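PDB 3MKV: putative amidohydrolase, which probably acts as a zinc-dependent prolidase of the amidohydrolase superfamily, hydrolysing dipeptides that end in proline. Local coordinates for residues I71-P76 with A284-K289; D144-S149 with G168-G173; D175-A180 with I217-A222. All coordinates share one frame; numbering follows the deposited sequence.

Contact 1 of 3, residues I71-P76 with A284-K289; sequences IEFNLP and ASEGEK
Glu72 OE1, gripped in salt bridges by the guanidinium groups of both Arg77 and Arg89, lies immediately before Phe73, the residue whose ring crosses to Gly287 and Glu286; just after it Asn74, at the N-cap of the short helix that starts with Leu75, accepts from Arg77 N through OD1. The turn thus has polar bonds on both sides of Phe73, while Phe73 itself reaches out with an apolar group. With CG beside the backbone N and anti to the carbonyl carbon (chi1 -77°), the ring points at the backbone of Gly287. The alpha carbon there stands over one face, displaced toward the rim, and Phe73 CE2 is 4.1 Å from Gly287 CA. Farther round, Phe73 CZ meets the Glu286 side chain at its methylene, 4.2 Å from Glu286 CG, and the ring also touches Tyr290 and Glu330.

In the amidohydrolase TIM-barrel fold, residues 71-76 closely follow the zinc ligands His65 and His67, and the Phe73 side chain is about 12 Å from a zinc ion. The contact therefore joins the loop after the first metal-binding segment to the C-terminal part of helix 277-286 and the residues that follow it. No hydrogen bond crosses it, so what joins the two segments directly is apolar packing of the ring against an alpha carbon and a methylene, without directional bonds.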
loop_
_atom_site.group_PDB
_atom_site.type_symbol
_atom_site.label_atom_id
_atom_site.label_comp_id
_atom_site.label_asym_id
_atom_site.label_seq_id
_atom_site.Cartn_x
_atom_site.Cartn_y
_atom_site.Cartn_z
ATOM N N ILE A 71 22.452 6.958 24.764
ATOM C CA ILE A 71 22.927 6.084 25.832
ATOM C C ILE A 71 24.187 5.318 25.445
ATOM O O ILE A 71 24.796 4.654 26.290
ATOM C CB ILE A 71 21.841 5.074 26.280
ATOM C CG1 ILE A 71 21.436 4.158 25.120
ATOM C CG2 ILE A 71 20.619 5.790 26.838
ATOM C CD1 ILE A 71 20.578 2.970 25.565
ATOM N N GLU A 72 24.570 5.400 24.172
ATOM C CA GLU A 72 25.885 4.922 23.748
ATOM C C GLU A 72 26.446 5.685 22.554
ATOM O O GLU A 72 25.745 6.493 21.945
ATOM C CB GLU A 72 25.914 3.404 23.504
ATOM C CG GLU A 72 24.566 2.707 23.403
ATOM C CD GLU A 72 24.710 1.236 23.015
ATOM O OE1 GLU A 72 24.072 0.365 23.658
ATOM O OE2 GLU A 72 25.478 0.953 22.067
ATOM N N PHE A 73 27.716 5.429 22.239
ATOM C CA PHE A 73 28.410 6.080 21.120
ATOM C C PHE A 73 27.861 5.715 19.727
ATOM O O PHE A 73 27.990 6.494 18.785
ATOM C CB PHE A 73 29.916 5.780 21.170
ATOM C CG PHE A 73 30.671 6.585 22.204
ATOM C CD1 PHE A 73 30.933 6.060 23.465
ATOM C CD2 PHE A 73 31.129 7.868 21.912
ATOM C CE1 PHE A 73 31.629 6.801 24.415
ATOM C CE2 PHE A 73 31.828 8.614 22.861
ATOM C CZ PHE A 73 32.078 8.076 24.107
ATOM N N ASN A 74 27.267 4.534 19.592
ATOM C CA ASN A 74 26.716 4.103 18.310
ATOM C C ASN A 74 25.211 4.406 18.205
ATOM O O ASN A 74 24.359 3.624 18.648
ATOM C CB ASN A 74 27.004 2.614 18.080
ATOM C CG ASN A 74 26.518 2.120 16.723
ATOM O OD1 ASN A 74 25.912 2.865 15.949
ATOM N ND2 ASN A 74 26.777 0.847 16.434
ATOM N N LEU A 75 24.898 5.543 17.597
ATOM C CA LEU A 75 23.545 6.066 17.584
ATOM C C LEU A 75 22.602 5.255 16.697
ATOM O O LEU A 75 21.465 4.984 17.079
ATOM C CB LEU A 75 23.569 7.538 17.174
ATOM C CG LEU A 75 24.416 8.394 18.128
ATOM C CD1 LEU A 75 24.416 9.858 17.715
ATOM C CD2 LEU A 75 23.918 8.243 19.555
ATOM N N PRO A 76 23.077 4.846 15.510
ATOM C CA PRO A 76 22.221 4.012 14.686
ATOM C C PRO A 76 21.801 2.781 15.465
ATOM O O PRO A 76 20.646 2.356 15.383
ATOM C CB PRO A 76 23.129 3.616 13.519
ATOM C CG PRO A 76 24.134 4.719 13.438
ATOM C CD PRO A 76 24.382 5.104 14.877
ATOM N N ALA A 284 37.718 11.591 20.603
ATOM C CA ALA A 284 39.103 11.246 20.303
ATOM C C ALA A 284 39.704 10.318 21.361
ATOM O O ALA A 284 40.381 9.351 21.026
ATOM C CB ALA A 284 39.943 12.510 20.156
ATOM N N SER A 285 39.438 10.607 22.634
ATOM C CA SER A 285 40.059 9.892 23.757
ATOM C C SER A 285 39.551 8.467 23.976
ATOM O O SER A 285 40.337 7.547 24.194
ATOM C CB SER A 285 39.873 10.680 25.061
ATOM O OG SER A 285 40.243 12.039 24.905
ATOM N N GLU A 286 38.237 8.290 23.941
ATOM C CA GLU A 286 37.642 7.032 24.367
ATOM C C GLU A 286 36.518 6.582 23.446
ATOM O O GLU A 286 35.802 5.630 23.757
ATOM C CB GLU A 286 37.115 7.164 25.800
ATOM C CG GLU A 286 35.888 8.065 25.930
ATOM C CD GLU A 286 35.578 8.437 27.374
ATOM O OE1 GLU A 286 36.511 8.857 28.092
ATOM O OE2 GLU A 286 34.403 8.317 27.789
ATOM N N GLY A 287 36.366 7.266 22.316
ATOM C CA GLY A 287 35.307 6.953 21.358
ATOM C C GLY A 287 35.337 5.528 20.833
ATOM O O GLY A 287 34.315 4.839 20.820
ATOM N N GLU A 288 36.514 5.082 20.407
ATOM C CA GLU A 288 36.667 3.757 19.812
ATOM C C GLU A 288 36.589 2.627 20.834
ATOM O O GLU A 288 36.071 1.548 20.536
ATOM C CB GLU A 288 37.991 3.664 19.062
ATOM C CG GLU A 288 38.221 2.311 18.432
ATOM C CD GLU A 288 39.639 2.152 17.942
ATOM O OE1 GLU A 288 39.965 1.076 17.393
ATOM O OE2 GLU A 288 40.428 3.108 18.107
ATOM N N LYS A 289 37.121 2.877 22.027
ATOM C CA LYS A 289 37.091 1.900 23.112
ATOM C C LYS A 289 35.667 1.505 23.499
ATOM O O LYS A 289 35.399 0.351 23.832
ATOM C CB LYS A 289 37.819 2.451 24.339
ATOM C CG LYS A 289 37.579 1.652 25.612
ATOM C CD LYS A 289 38.591 2.019 26.689
ATOM C CE LYS A 289 38.761 0.882 27.691
ATOM N NZ LYS A 289 40.091 0.927 28.361
#

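Contact 2 of 3, residues D144-S149 with G168-G173; sequences DPRARS and GRVADG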
loop_
_atom_site.group_PDB
_atom_site.type_symbol
_atom_site.label_atom_id
_atom_site.label_comp_id
_atom_site.label_asym_id
_atom_site.label_seq_id
_atom_site.Cartn_x
_atom_site.Cartn_y
_atom_site.Cartn_z
ATOM N N ASP A 144 20.501 10.853 9.432
ATOM C CA ASP A 144 20.052 9.675 8.687
ATOM C C ASP A 144 20.957 8.509 9.069
ATOM O O ASP A 144 22.129 8.478 8.696
ATOM C CB ASP A 144 20.101 9.930 7.175
ATOM C CG ASP A 144 19.597 8.733 6.350
ATOM O OD1 ASP A 144 19.439 7.619 6.915
ATOM O OD2 ASP A 144 19.357 8.913 5.127
ATOM N N PRO A 145 20.412 7.540 9.813
ATOM C CA PRO A 145 21.217 6.508 10.455
ATOM C C PRO A 145 21.609 5.350 9.537
ATOM O O PRO A 145 22.430 4.525 9.923
ATOM C CB PRO A 145 20.286 6.001 11.565
ATOM C CG PRO A 145 18.929 6.145 10.989
ATOM C CD PRO A 145 18.971 7.359 10.075
ATOM N N ARG A 146 21.033 5.297 8.337
ATOM C CA ARG A 146 21.222 4.154 7.438
ATOM C C ARG A 146 22.644 3.984 6.928
ATOM O O ARG A 146 23.311 4.952 6.570
ATOM C CB ARG A 146 20.245 4.224 6.265
ATOM C CG ARG A 146 18.811 3.911 6.657
ATOM C CD ARG A 146 17.849 4.223 5.526
ATOM N NE ARG A 146 17.789 5.651 5.252
ATOM C CZ ARG A 146 16.953 6.207 4.384
ATOM N NH1 ARG A 146 16.103 5.448 3.705
ATOM N NH2 ARG A 146 16.962 7.517 4.203
ATOM N N ALA A 147 23.100 2.735 6.906
ATOM C CA ALA A 147 24.448 2.408 6.457
ATOM C C ALA A 147 24.535 2.469 4.933
ATOM O O ALA A 147 23.513 2.375 4.248
ATOM C CB ALA A 147 24.834 1.018 6.950
ATOM N N ARG A 148 25.750 2.617 4.405
ATOM C CA ARG A 148 25.950 2.690 2.961
ATOM C C ARG A 148 25.917 1.316 2.301
ATOM O O ARG A 148 26.639 0.409 2.700
ATOM C CB ARG A 148 27.267 3.381 2.605
ATOM C CG ARG A 148 27.625 3.251 1.117
ATOM C CD ARG A 148 28.707 4.244 0.701
ATOM N NE ARG A 148 28.261 5.624 0.874
ATOM C CZ ARG A 148 29.046 6.693 0.775
ATOM N NH1 ARG A 148 30.339 6.543 0.503
ATOM N NH2 ARG A 148 28.534 7.918 0.952
ATOM N N SER A 149 25.071 1.179 1.284
ATOM C CA SER A 149 24.999 -0.045 0.502
ATOM C C SER A 149 24.469 0.244 -0.913
ATOM O O SER A 149 24.631 1.346 -1.419
ATOM C CB SER A 149 24.150 -1.101 1.212
ATOM O OG SER A 149 24.250 -2.350 0.535
ATOM N N GLY A 168 16.900 11.458 15.508
ATOM C CA GLY A 168 16.336 12.200 14.395
ATOM C C GLY A 168 15.343 11.443 13.537
ATOM O O GLY A 168 14.940 10.337 13.861
ATOM N N ARG A 169 14.947 12.070 12.434
ATOM C CA ARG A 169 14.030 11.481 11.473
ATOM C C ARG A 169 14.361 12.081 10.124
ATOM O O ARG A 169 14.741 13.242 10.050
ATOM C CB ARG A 169 12.590 11.828 11.826
ATOM C CG ARG A 169 12.305 13.329 11.793
ATOM C CD ARG A 169 10.873 13.627 12.212
ATOM N NE ARG A 169 9.908 13.154 11.231
ATOM C CZ ARG A 169 8.586 13.264 11.371
ATOM N NH1 ARG A 169 8.070 13.820 12.457
ATOM N NH2 ARG A 169 7.776 12.810 10.425
ATOM N N VAL A 170 14.204 11.295 9.061
ATOM C CA VAL A 170 14.472 11.774 7.711
ATOM C C VAL A 170 13.257 12.431 7.083
ATOM O O VAL A 170 12.124 11.988 7.274
ATOM C CB VAL A 170 14.955 10.644 6.787
ATOM C CG1 VAL A 170 15.123 11.167 5.349
ATOM C CG2 VAL A 170 16.255 10.062 7.320
ATOM N N ALA A 171 13.505 13.494 6.331
ATOM C CA ALA A 171 12.444 14.241 5.676
ATOM C C ALA A 171 13.054 15.097 4.559
ATOM O O ALA A 171 14.072 15.764 4.765
ATOM C CB ALA A 171 11.695 15.119 6.699
ATOM N N ASP A 172 12.434 15.068 3.380
ATOM C CA ASP A 172 12.941 15.812 2.231
ATOM C C ASP A 172 11.805 16.534 1.551
ATOM O O ASP A 172 10.718 15.985 1.364
ATOM C CB ASP A 172 13.604 14.876 1.222
ATOM C CG ASP A 172 14.740 14.076 1.824
ATOM O OD1 ASP A 172 15.881 14.590 1.907
ATOM O OD2 ASP A 172 14.493 12.917 2.199
ATOM N N GLY A 173 12.064 17.778 1.179
ATOM C CA GLY A 173 11.099 18.542 0.437
ATOM C C GLY A 173 10.234 19.337 1.371
ATOM O O GLY A 173 9.929 18.891 2.472
#
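A valine methyl rests on a salt-bridged carboxylate: Val170 CG2 stands over Asp144 CG at 3.7 Å, about equally far from the two carboxylate oxygens. That aspartate heads an Asx turn, in which Asp144 OD1 accepts from Arg146 N at 3.2 Å, on the anti side and well out of the carboxylate plane. The same oxygen turns its syn lone pair to the arginine side chain, and the bond from Arg146 NE, 3.1 Å from Asp144 OD1, is nearly straight at 171°. Arg146 completes a side-on grip with NH2, which comes from above the carboxylate plane to lie 2.9 Å from Asp144 OD2. Its chain bends at chi3 (-66°), which turns the guanidinium back so that its NE/NH2 edge faces the Asp144 carboxylate. Asp144 OD2 takes a further bond from Gly140 N, and Arg146 NH1 reaches Pro153 O, so both charged groups are also tied to the surrounding loop. This multiple bonding probably favours the ionised forms of the pair.

Val170 comes from strand 168-170, the partner of parallel strand 135-137, and its backbone N donates a hydrogen bond to Asp155 OD1. The long excursion between these strands is thereby folded against the strand at its end. Nearby residues of both segments belong to the subunit interface: Asp172 forms a salt bridge with Arg182 of a second subunit, and Arg148 makes a cation-pi contact with Tyr113 of that subunit. The Val170 and Arg146 side chains cross at about a right angle, with Val170 CG2 4.1 Å from Arg146 NH2.

Contact 3 of 3, residues D175-A180 with I217-A222; sequences DEVRRA and IRAIVA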
loop_
_atom_site.group_PDB
_atom_site.type_symbol
_atom_site.label_atom_id
_atom_site.label_comp_id
_atom_site.label_asym_id
_atom_site.label_seq_id
_atom_site.Cartn_x
_atom_site.Cartn_y
_atom_site.Cartn_z
ATOM N N ASP A 175 7.158 19.992 1.617
ATOM C CA ASP A 175 5.951 19.380 2.161
ATOM C C ASP A 175 6.303 18.425 3.289
ATOM O O ASP A 175 5.684 18.464 4.345
ATOM C CB ASP A 175 5.129 18.673 1.072
ATOM C CG ASP A 175 4.309 19.645 0.237
ATOM O OD1 ASP A 175 3.696 19.201 -0.759
ATOM O OD2 ASP A 175 4.278 20.852 0.574
ATOM N N GLU A 176 7.297 17.573 3.070
ATOM C CA GLU A 176 7.722 16.629 4.094
ATOM C C GLU A 176 8.231 17.331 5.345
ATOM O O GLU A 176 7.964 16.884 6.457
ATOM C CB GLU A 176 8.788 15.682 3.564
ATOM C CG GLU A 176 8.245 14.521 2.759
ATOM C CD GLU A 176 9.239 13.380 2.618
ATOM O OE1 GLU A 176 9.098 12.597 1.652
ATOM O OE2 GLU A 176 10.153 13.253 3.470
ATOM N N VAL A 177 8.951 18.435 5.181
ATOM C CA VAL A 177 9.540 19.114 6.338
ATOM C C VAL A 177 8.531 19.990 7.067
ATOM O O VAL A 177 8.671 20.251 8.258
ATOM C CB VAL A 177 10.826 19.917 5.977
ATOM C CG1 VAL A 177 11.817 19.019 5.290
ATOM C CG2 VAL A 177 10.490 21.126 5.089
ATOM N N ARG A 178 7.508 20.444 6.358
ATOM C CA ARG A 178 6.405 21.140 7.021
ATOM C C ARG A 178 5.627 20.167 7.881
ATOM O O ARG A 178 5.435 20.402 9.063
ATOM C CB ARG A 178 5.469 21.796 6.000
ATOM C CG ARG A 178 5.704 23.280 5.813
ATOM C CD ARG A 178 4.747 23.871 4.804
ATOM N NE ARG A 178 5.199 25.198 4.396
ATOM C CZ ARG A 178 4.842 25.804 3.267
ATOM N NH1 ARG A 178 5.317 27.011 2.995
ATOM N NH2 ARG A 178 4.015 25.211 2.411
ATOM N N ARG A 179 5.187 19.064 7.283
ATOM C CA ARG A 179 4.407 18.079 8.016
ATOM C C ARG A 179 5.182 17.562 9.233
ATOM O O ARG A 179 4.639 17.451 10.330
ATOM C CB ARG A 179 3.979 16.929 7.096
ATOM C CG ARG A 179 2.777 16.127 7.634
ATOM C CD ARG A 179 2.145 15.208 6.569
ATOM N NE ARG A 179 3.073 14.896 5.480
ATOM C CZ ARG A 179 2.961 15.357 4.231
ATOM N NH1 ARG A 179 1.941 16.141 3.885
ATOM N NH2 ARG A 179 3.867 15.025 3.319
ATOM N N ALA A 180 6.455 17.259 9.032
ATOM C CA ALA A 180 7.302 16.766 10.100
ATOM C C ALA A 180 7.347 17.753 11.260
ATOM O O ALA A 180 7.146 17.375 12.413
ATOM C CB ALA A 180 8.703 16.485 9.575
ATOM N N ILE A 217 14.854 24.917 4.729
ATOM C CA ILE A 217 15.175 25.621 5.969
ATOM C C ILE A 217 14.161 26.715 6.259
ATOM O O ILE A 217 13.621 26.791 7.364
ATOM C CB ILE A 217 16.583 26.248 5.939
ATOM C CG1 ILE A 217 17.653 25.166 5.818
ATOM C CG2 ILE A 217 16.828 27.115 7.188
ATOM C CD1 ILE A 217 19.082 25.732 5.740
ATOM N N ARG A 218 13.910 27.564 5.268
ATOM C CA ARG A 218 12.944 28.650 5.421
ATOM C C ARG A 218 11.528 28.136 5.719
ATOM O O ARG A 218 10.801 28.743 6.506
ATOM C CB ARG A 218 12.951 29.578 4.200
ATOM C CG ARG A 218 14.284 30.286 3.962
ATOM C CD ARG A 218 14.171 31.432 2.948
ATOM N NE ARG A 218 14.286 30.954 1.571
ATOM C CZ ARG A 218 15.398 31.027 0.844
ATOM N NH1 ARG A 218 16.504 31.578 1.346
ATOM N NH2 ARG A 218 15.400 30.550 -0.391
ATOM N N ALA A 219 11.125 27.027 5.103
ATOM C CA ALA A 219 9.830 26.426 5.466
ATOM C C ALA A 219 9.822 25.963 6.925
ATOM O O ALA A 219 8.848 26.179 7.638
ATOM C CB ALA A 219 9.476 25.266 4.547
ATOM N N ILE A 220 10.908 25.327 7.359
ATOM C CA ILE A 220 11.017 24.828 8.733
ATOM C C ILE A 220 10.973 25.972 9.752
ATOM O O ILE A 220 10.227 25.916 10.725
ATOM C CB ILE A 220 12.289 23.951 8.935
ATOM C CG1 ILE A 220 12.175 22.639 8.150
ATOM C CG2 ILE A 220 12.470 23.609 10.395
ATOM C CD1 ILE A 220 13.509 21.956 7.835
ATOM N N VAL A 221 11.758 27.019 9.514
ATOM C CA VAL A 221 11.773 28.186 10.394
ATOM C C VAL A 221 10.388 28.866 10.497
ATOM O O VAL A 221 9.944 29.237 11.582
ATOM C CB VAL A 221 12.835 29.213 9.934
ATOM C CG1 VAL A 221 12.761 30.436 10.782
ATOM C CG2 VAL A 221 14.251 28.606 9.985
ATOM N N ALA A 222 9.707 29.026 9.368
ATOM C CA ALA A 222 8.373 29.627 9.361
ATOM C C ALA A 222 7.384 28.799 10.177
ATOM O O ALA A 222 6.622 29.336 10.976
ATOM C CB ALA A 222 7.883 29.795 7.946
HETATM O O HOH W 1 6.310 26.895 6.157
#
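Val177 and Ile220 form the tight part of a near-parallel helix pair on the outside of the TIM barrel, where segments 175-180 and 217-222 have axes 8.9 Å apart at closest approach and inclined by 21°. The two side chains meet at about a right angle. Val177 CB is 3.7 Å from Ile220 CG1, and the end of the isoleucine follows along, with Ile220 CD1 3.8 Å from Val177 CB. Ile220 CG1 lies beside its own backbone N (chi1 -68°), a setting that brings the longer branch of the side chain back toward the valine. Tyr212 and Val231 from adjoining loops, and Val181 from helix 174-187, extend this apolar layer.

Toward the other side the packing is looser. Ala219 offers its methyl to Val177, with Val177 CG2 4.3 Å from Ala219 CB, and the chain of Arg178 passes the same methyl, its NE likewise 4.3 Å from Ala219 CB. Here polar groups and solvent take over from hydrocarbon: Arg178 also packs on Ser213 of a neighbouring subunit and has a weak, long ion pair with Glu223. A water bridges the helices on this side, lying at the edge of the guanidinium in its plane; it accepts from Arg178 NE at 2.7 Å and donates to the carbonyl oxygen Ala219 O at 3.0 Å.

From the N terminus, the chain passes the zinc ligands His65 and His67 and enters 71-76, which meets its partner only at 284-289. Contact 1 thus closes a loop of 207 intervening residues, and the other two contacts lie within it. Contact 2 closes first, returning the excursion after strand 135-137 to strand 168-170. Contact 3 then opens at once on helix 174-187 and closes on helix 214-225, in series with contact 2 and without crossing it. Contacts 2 and 3 touch where Ala171 packs on Glu176 and Val177; contacts 1 and 2 touch through Pro76 and Pro145. Contacts 1 and 3 stay about 19 Å apart at their nearest atoms.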